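Local coordinates for tail fiber protein (Pseudomonas aeruginosa, PDB 6CL6) that probably serves as the trimeric receptor-binding fibre of an R-type pyocin, attaching this contractile injection particle to the surface of target bacteria, at residues A161-V173 with Q183-R196. Sequence-based numbering, arbitrary orientation.
Sequences ANYPIVRAGLLHV and QTYQAYDGESFYFR. With EDO (1,2-ethanediol), chain K.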
loop_
_atom_site.group_PDB
_atom_site.type_symbol
_atom_site.label_atom_id
_atom_site.label_comp_id
_atom_site.label_asym_id
_atom_site.label_seq_id
_atom_site.Cartn_x
_atom_site.Cartn_y
_atom_site.Cartn_z
ATOM N N ALA A 161 -3.811 22.741 29.363
ATOM C CA ALA A 161 -3.412 21.386 29.649
ATOM C C ALA A 161 -4.535 20.445 29.271
ATOM O O ALA A 161 -5.718 20.800 29.348
ATOM C CB ALA A 161 -3.046 21.183 31.111
ATOM N N ASN A 162 -4.140 19.248 28.812
ATOM C CA ASN A 162 -5.064 18.156 28.468
ATOM C C ASN A 162 -5.991 18.482 27.308
ATOM O O ASN A 162 -7.026 17.835 27.134
ATOM C CB ASN A 162 -5.849 17.731 29.715
ATOM C CG ASN A 162 -5.005 16.894 30.663
ATOM O OD1 ASN A 162 -4.620 15.777 30.328
ATOM N ND2 ASN A 162 -4.683 17.445 31.822
ATOM N N TYR A 163 -5.631 19.447 26.494
ATOM C CA TYR A 163 -6.220 19.570 25.168
ATOM C C TYR A 163 -5.721 18.392 24.329
ATOM O O TYR A 163 -4.567 17.969 24.482
ATOM C CB TYR A 163 -5.825 20.879 24.500
ATOM C CG TYR A 163 -6.521 22.127 25.014
ATOM C CD1 TYR A 163 -6.159 22.688 26.229
ATOM C CD2 TYR A 163 -7.525 22.735 24.274
ATOM C CE1 TYR A 163 -6.775 23.838 26.687
ATOM C CE2 TYR A 163 -8.154 23.891 24.725
ATOM C CZ TYR A 163 -7.765 24.433 25.937
ATOM O OH TYR A 163 -8.375 25.594 26.396
ATOM N N PRO A 164 -6.563 17.823 23.465
ATOM C CA PRO A 164 -6.106 16.678 22.664
ATOM C C PRO A 164 -5.196 17.055 21.526
ATOM O O PRO A 164 -4.483 16.192 20.999
ATOM C CB PRO A 164 -7.412 16.064 22.135
ATOM C CG PRO A 164 -8.372 17.211 22.074
ATOM C CD PRO A 164 -7.977 18.136 23.240
ATOM N N ILE A 165 -5.213 18.319 21.126
ATOM C CA ILE A 165 -4.434 18.835 20.001
ATOM C C ILE A 165 -4.268 20.319 20.283
ATOM O O ILE A 165 -5.123 20.948 20.926
ATOM C CB ILE A 165 -5.156 18.565 18.659
ATOM C CG1 ILE A 165 -4.298 18.956 17.466
ATOM C CG2 ILE A 165 -6.511 19.334 18.627
ATOM C CD1 ILE A 165 -3.166 17.951 17.211
ATOM N N VAL A 166 -3.157 20.875 19.849
ATOM C CA VAL A 166 -2.941 22.316 20.016
ATOM C C VAL A 166 -3.660 23.035 18.893
ATOM O O VAL A 166 -3.068 23.323 17.841
ATOM C CB VAL A 166 -1.451 22.666 20.080
ATOM C CG1 VAL A 166 -1.252 24.179 20.240
ATOM C CG2 VAL A 166 -0.816 21.931 21.243
ATOM N N ARG A 167 -4.966 23.291 19.099
ATOM C CA ARG A 167 -5.815 23.932 18.113
ATOM C C ARG A 167 -6.992 24.566 18.826
ATOM O O ARG A 167 -7.527 24.001 19.788
ATOM C CB ARG A 167 -6.376 22.960 17.055
ATOM C CG ARG A 167 -5.402 22.282 16.180
ATOM C CD ARG A 167 -4.908 23.166 15.050
ATOM N NE ARG A 167 -4.300 22.329 13.982
ATOM C CZ ARG A 167 -3.153 21.687 14.110
ATOM N NH1 ARG A 167 -2.485 21.729 15.244
ATOM N NH2 ARG A 167 -2.679 20.961 13.112
ATOM N N ALA A 168 -7.412 25.733 18.342
ATOM C CA ALA A 168 -8.740 26.236 18.675
ATOM C C ALA A 168 -9.778 25.159 18.355
ATOM O O ALA A 168 -9.577 24.314 17.482
ATOM C CB ALA A 168 -9.013 27.509 17.882
ATOM N N GLY A 169 -10.888 25.178 19.071
ATOM C CA GLY A 169 -11.880 24.130 18.885
ATOM C C GLY A 169 -13.036 24.242 19.839
ATOM O O GLY A 169 -13.095 25.125 20.689
ATOM N N LEU A 170 -13.949 23.295 19.693
ATOM C CA LEU A 170 -15.169 23.214 20.478
ATOM C C LEU A 170 -15.138 22.058 21.457
ATOM O O LEU A 170 -15.097 20.885 21.054
ATOM C CB LEU A 170 -16.384 23.068 19.546
ATOM C CG LEU A 170 -17.726 23.361 20.176
ATOM C CD1 LEU A 170 -17.822 24.780 20.662
ATOM C CD2 LEU A 170 -18.814 23.075 19.177
ATOM N N LEU A 171 -15.247 22.386 22.743
ATOM C CA LEU A 171 -15.348 21.395 23.802
ATOM C C LEU A 171 -16.780 21.162 24.227
ATOM O O LEU A 171 -17.485 22.120 24.579
ATOM C CB LEU A 171 -14.552 21.820 25.036
ATOM C CG LEU A 171 -14.645 20.959 26.287
ATOM C CD1 LEU A 171 -13.884 19.649 26.055
ATOM C CD2 LEU A 171 -14.072 21.663 27.487
ATOM N N HIS A 172 -17.185 19.882 24.250
ATOM C CA HIS A 172 -18.433 19.469 24.878
ATOM C C HIS A 172 -18.144 18.664 26.137
ATOM O O HIS A 172 -17.238 17.821 26.152
ATOM C CB HIS A 172 -19.299 18.606 23.960
ATOM C CG HIS A 172 -20.195 19.375 23.058
ATOM N ND1 HIS A 172 -19.795 19.824 21.822
ATOM C CD2 HIS A 172 -21.489 19.762 23.197
ATOM C CE1 HIS A 172 -20.799 20.453 21.233
ATOM N NE2 HIS A 172 -21.831 20.446 22.056
ATOM N N VAL A 173 -18.909 18.917 27.189
ATOM C CA VAL A 173 -18.836 18.128 28.402
ATOM C C VAL A 173 -20.212 17.547 28.679
ATOM O O VAL A 173 -21.189 18.296 28.822
ATOM C CB VAL A 173 -18.351 18.961 29.592
ATOM C CG1 VAL A 173 -18.231 18.071 30.836
ATOM C CG2 VAL A 173 -17.062 19.662 29.298
ATOM N N GLN A 183 -16.183 13.916 27.540
ATOM C CA GLN A 183 -15.830 15.102 26.774
ATOM C C GLN A 183 -15.628 14.738 25.301
ATOM O O GLN A 183 -15.154 13.652 24.972
ATOM C CB GLN A 183 -14.539 15.772 27.306
ATOM C CG GLN A 183 -14.598 16.182 28.766
ATOM C CD GLN A 183 -13.344 16.855 29.233
ATOM O OE1 GLN A 183 -12.239 16.506 28.780
ATOM N NE2 GLN A 183 -13.487 17.842 30.138
ATOM N N THR A 184 -15.938 15.688 24.435
ATOM C CA THR A 184 -15.543 15.669 23.035
ATOM C C THR A 184 -14.923 17.013 22.674
ATOM O O THR A 184 -15.196 18.030 23.315
ATOM C CB THR A 184 -16.708 15.415 22.071
ATOM O OG1 THR A 184 -17.587 16.556 22.065
ATOM C CG2 THR A 184 -17.434 14.189 22.472
ATOM N N TYR A 185 -14.058 16.994 21.650
ATOM C CA TYR A 185 -13.339 18.187 21.187
ATOM C C TYR A 185 -13.281 18.135 19.679
ATOM O O TYR A 185 -12.781 17.154 19.104
ATOM C CB TYR A 185 -11.931 18.249 21.744
ATOM C CG TYR A 185 -11.272 19.626 21.664
ATOM C CD1 TYR A 185 -11.622 20.628 22.582
ATOM C CD2 TYR A 185 -10.355 19.938 20.681
ATOM C CE1 TYR A 185 -11.048 21.888 22.534
ATOM C CE2 TYR A 185 -9.749 21.224 20.629
ATOM C CZ TYR A 185 -10.124 22.188 21.584
ATOM O OH TYR A 185 -9.602 23.451 21.580
ATOM N N GLN A 186 -13.795 19.170 19.052
ATOM C CA GLN A 186 -13.802 19.313 17.596
ATOM C C GLN A 186 -12.865 20.462 17.234
ATOM O O GLN A 186 -13.135 21.627 17.554
ATOM C CB GLN A 186 -15.229 19.548 17.106
ATOM C CG GLN A 186 -15.341 19.785 15.600
ATOM C CD GLN A 186 -16.767 20.059 15.147
ATOM O OE1 GLN A 186 -17.739 19.893 15.899
ATOM N NE2 GLN A 186 -16.896 20.489 13.908
ATOM N N ALA A 187 -11.777 20.135 16.559
ATOM C CA ALA A 187 -10.794 21.143 16.169
ATOM C C ALA A 187 -11.376 22.078 15.116
ATOM O O ALA A 187 -12.078 21.649 14.202
ATOM C CB ALA A 187 -9.542 20.468 15.642
ATOM N N TYR A 188 -11.068 23.371 15.241
ATOM C CA TYR A 188 -11.667 24.359 14.345
ATOM C C TYR A 188 -11.266 24.123 12.896
ATOM O O TYR A 188 -12.068 24.347 11.982
ATOM C CB TYR A 188 -11.289 25.782 14.791
ATOM C CG TYR A 188 -9.984 26.279 14.272
ATOM C CD1 TYR A 188 -8.777 25.823 14.790
ATOM C CD2 TYR A 188 -9.944 27.213 13.234
ATOM C CE1 TYR A 188 -7.568 26.300 14.303
ATOM C CE2 TYR A 188 -8.747 27.663 12.727
ATOM C CZ TYR A 188 -7.570 27.215 13.265
ATOM O OH TYR A 188 -6.393 27.694 12.762
ATOM N N ASP A 189 -10.025 23.689 12.658
ATOM C CA ASP A 189 -9.547 23.423 11.305
ATOM C C ASP A 189 -9.768 21.977 10.858
ATOM O O ASP A 189 -9.136 21.524 9.892
ATOM C CB ASP A 189 -8.052 23.745 11.199
ATOM C CG ASP A 189 -7.204 22.892 12.119
ATOM O OD1 ASP A 189 -7.783 22.138 12.926
ATOM O OD2 ASP A 189 -5.957 22.941 12.004
ATOM N N GLY A 190 -10.586 21.219 11.577
ATOM C CA GLY A 190 -10.843 19.840 11.215
ATOM C C GLY A 190 -9.664 18.916 11.386
ATOM O O GLY A 190 -9.636 17.839 10.789
ATOM N N GLU A 191 -8.661 19.323 12.166
ATOM C CA GLU A 191 -7.505 18.468 12.399
ATOM C C GLU A 191 -7.978 17.082 12.772
ATOM O O GLU A 191 -7.518 16.098 12.219
ATOM C CB GLU A 191 -6.597 19.050 13.493
ATOM C CG GLU A 191 -5.281 18.281 13.653
ATOM C CD GLU A 191 -5.415 17.036 14.532
ATOM O OE1 GLU A 191 -6.212 17.062 15.498
ATOM O OE2 GLU A 191 -4.704 16.044 14.283
ATOM N N SER A 192 -8.910 17.001 13.706
ATOM C CA SER A 192 -9.745 15.820 13.915
ATOM C C SER A 192 -10.806 16.139 14.966
ATOM O O SER A 192 -11.033 17.303 15.301
ATOM C CB SER A 192 -8.932 14.598 14.328
ATOM O OG SER A 192 -9.747 13.449 14.142
ATOM N N PHE A 193 -11.477 15.089 15.421
ATOM C CA PHE A 193 -12.564 15.079 16.404
ATOM C C PHE A 193 -12.134 14.056 17.436
ATOM O O PHE A 193 -11.680 12.963 17.063
ATOM C CB PHE A 193 -13.889 14.705 15.724
ATOM C CG PHE A 193 -15.121 14.913 16.577
ATOM C CD1 PHE A 193 -15.445 14.060 17.602
ATOM C CD2 PHE A 193 -15.982 15.975 16.289
ATOM C CE1 PHE A 193 -16.600 14.287 18.374
ATOM C CE2 PHE A 193 -17.122 16.174 17.036
ATOM C CZ PHE A 193 -17.424 15.319 18.069
ATOM N N TYR A 194 -12.166 14.436 18.721
ATOM C CA TYR A 194 -11.616 13.637 19.801
ATOM C C TYR A 194 -12.638 13.365 20.885
ATOM O O TYR A 194 -13.519 14.189 21.120
ATOM C CB TYR A 194 -10.452 14.357 20.491
ATOM C CG TYR A 194 -9.239 14.600 19.604
ATOM C CD1 TYR A 194 -9.216 15.657 18.691
ATOM C CD2 TYR A 194 -8.149 13.803 19.690
ATOM C CE1 TYR A 194 -8.139 15.872 17.909
ATOM C CE2 TYR A 194 -7.039 14.023 18.914
ATOM C CZ TYR A 194 -7.039 15.053 18.022
ATOM O OH TYR A 194 -5.918 15.280 17.235
ATOM N N PHE A 195 -12.454 12.252 21.610
ATOM C CA PHE A 195 -13.335 11.992 22.736
ATOM C C PHE A 195 -12.595 11.276 23.874
ATOM O O PHE A 195 -11.623 10.549 23.662
ATOM C CB PHE A 195 -14.593 11.223 22.284
ATOM C CG PHE A 195 -14.311 9.955 21.609
ATOM C CD1 PHE A 195 -14.051 9.914 20.245
ATOM C CD2 PHE A 195 -14.304 8.760 22.326
ATOM C CE1 PHE A 195 -13.758 8.686 19.612
ATOM C CE2 PHE A 195 -14.035 7.543 21.710
ATOM C CZ PHE A 195 -13.752 7.504 20.348
ATOM N N ARG A 196 -13.063 11.500 25.099
ATOM C CA ARG A 196 -12.516 10.813 26.255
ATOM C C ARG A 196 -13.546 10.857 27.382
ATOM O O ARG A 196 -14.589 11.524 27.293
ATOM C CB ARG A 196 -11.177 11.408 26.716
ATOM C CG ARG A 196 -11.302 12.738 27.462
ATOM C CD ARG A 196 -9.974 13.276 27.991
ATOM N NE ARG A 196 -10.174 14.565 28.674
ATOM C CZ ARG A 196 -9.356 15.085 29.576
ATOM N NH1 ARG A 196 -8.239 14.449 29.932
ATOM N NH2 ARG A 196 -9.650 16.254 30.150
HETATM C C1 EDO K . -7.345 30.132 16.011
HETATM O O1 EDO K . -6.124 30.352 16.742
HETATM C C2 EDO K . -7.344 31.036 14.794
HETATM O O2 EDO K . -6.255 30.635 13.937
HETATM O O HOH W 1 -3.643 14.788 18.634
HETATM O O HOH W 2 -4.164 20.300 10.862
HETATM O O HOH W 3 -17.150 18.958 20.771
#
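The ring of Tyr185 lies between the Pro164 ring, whose CD sits over one face in a CH-pi contact, and the backbone at Leu170 N on the opposite face. At its edge, in the ring plane, Arg167 O accepts a hydrogen bond from Tyr185 OH (2.8 Å), the hydroxyl lying in the plane of that carbonyl. With CG anti to the backbone N (chi1 -163°), the ring leans across Gly169, whose lack of a side chain lets it lie close to the strand. Tyr163 turns the edge of its ring to Tyr185 OH, the two planes nearly perpendicular. Pro164, flat-sided and without an N-H to satisfy, also serves Tyr194: Pro164 CB lies 3.6 Å from the Tyr194 ring centroid, a second CH-pi contact over the face. At the rim of Tyr194, Glu191 OE1 accepts the phenol OH through its syn lone pair, while Ile165 lays CG1 and CD1 against the same carboxylate; Arg208 pairs with its other oxygen.

Arg167, its chain bent at chi2 (-79°), brings NE to Asp189 OD2 at 2.7 Å, a salt bridge in the guanidinium plane; Glu191 CG rests on one guanidinium face. Asp189 OD1 meanwhile accepts from Glu191 N in an Asx turn, so a single carboxylate ties the turn to the arriving loop. An ethanediol, probably from the crystallisation liquor, lies over one face of the Tyr188 ring and Asp189 CB over the other, with Ala168 O in plane at the edge; Ala168 CB, small enough to fit, packs on Tyr188 CD1 (3.5 Å).

Beyond, paired backbone bonds join Leu170 to Gln186 and His172 to Thr184. This is an antiparallel beta hairpin, strands 169-177 and 180-187, central in a mixed sheet, with loop 161-168 folded over the face bearing Tyr185.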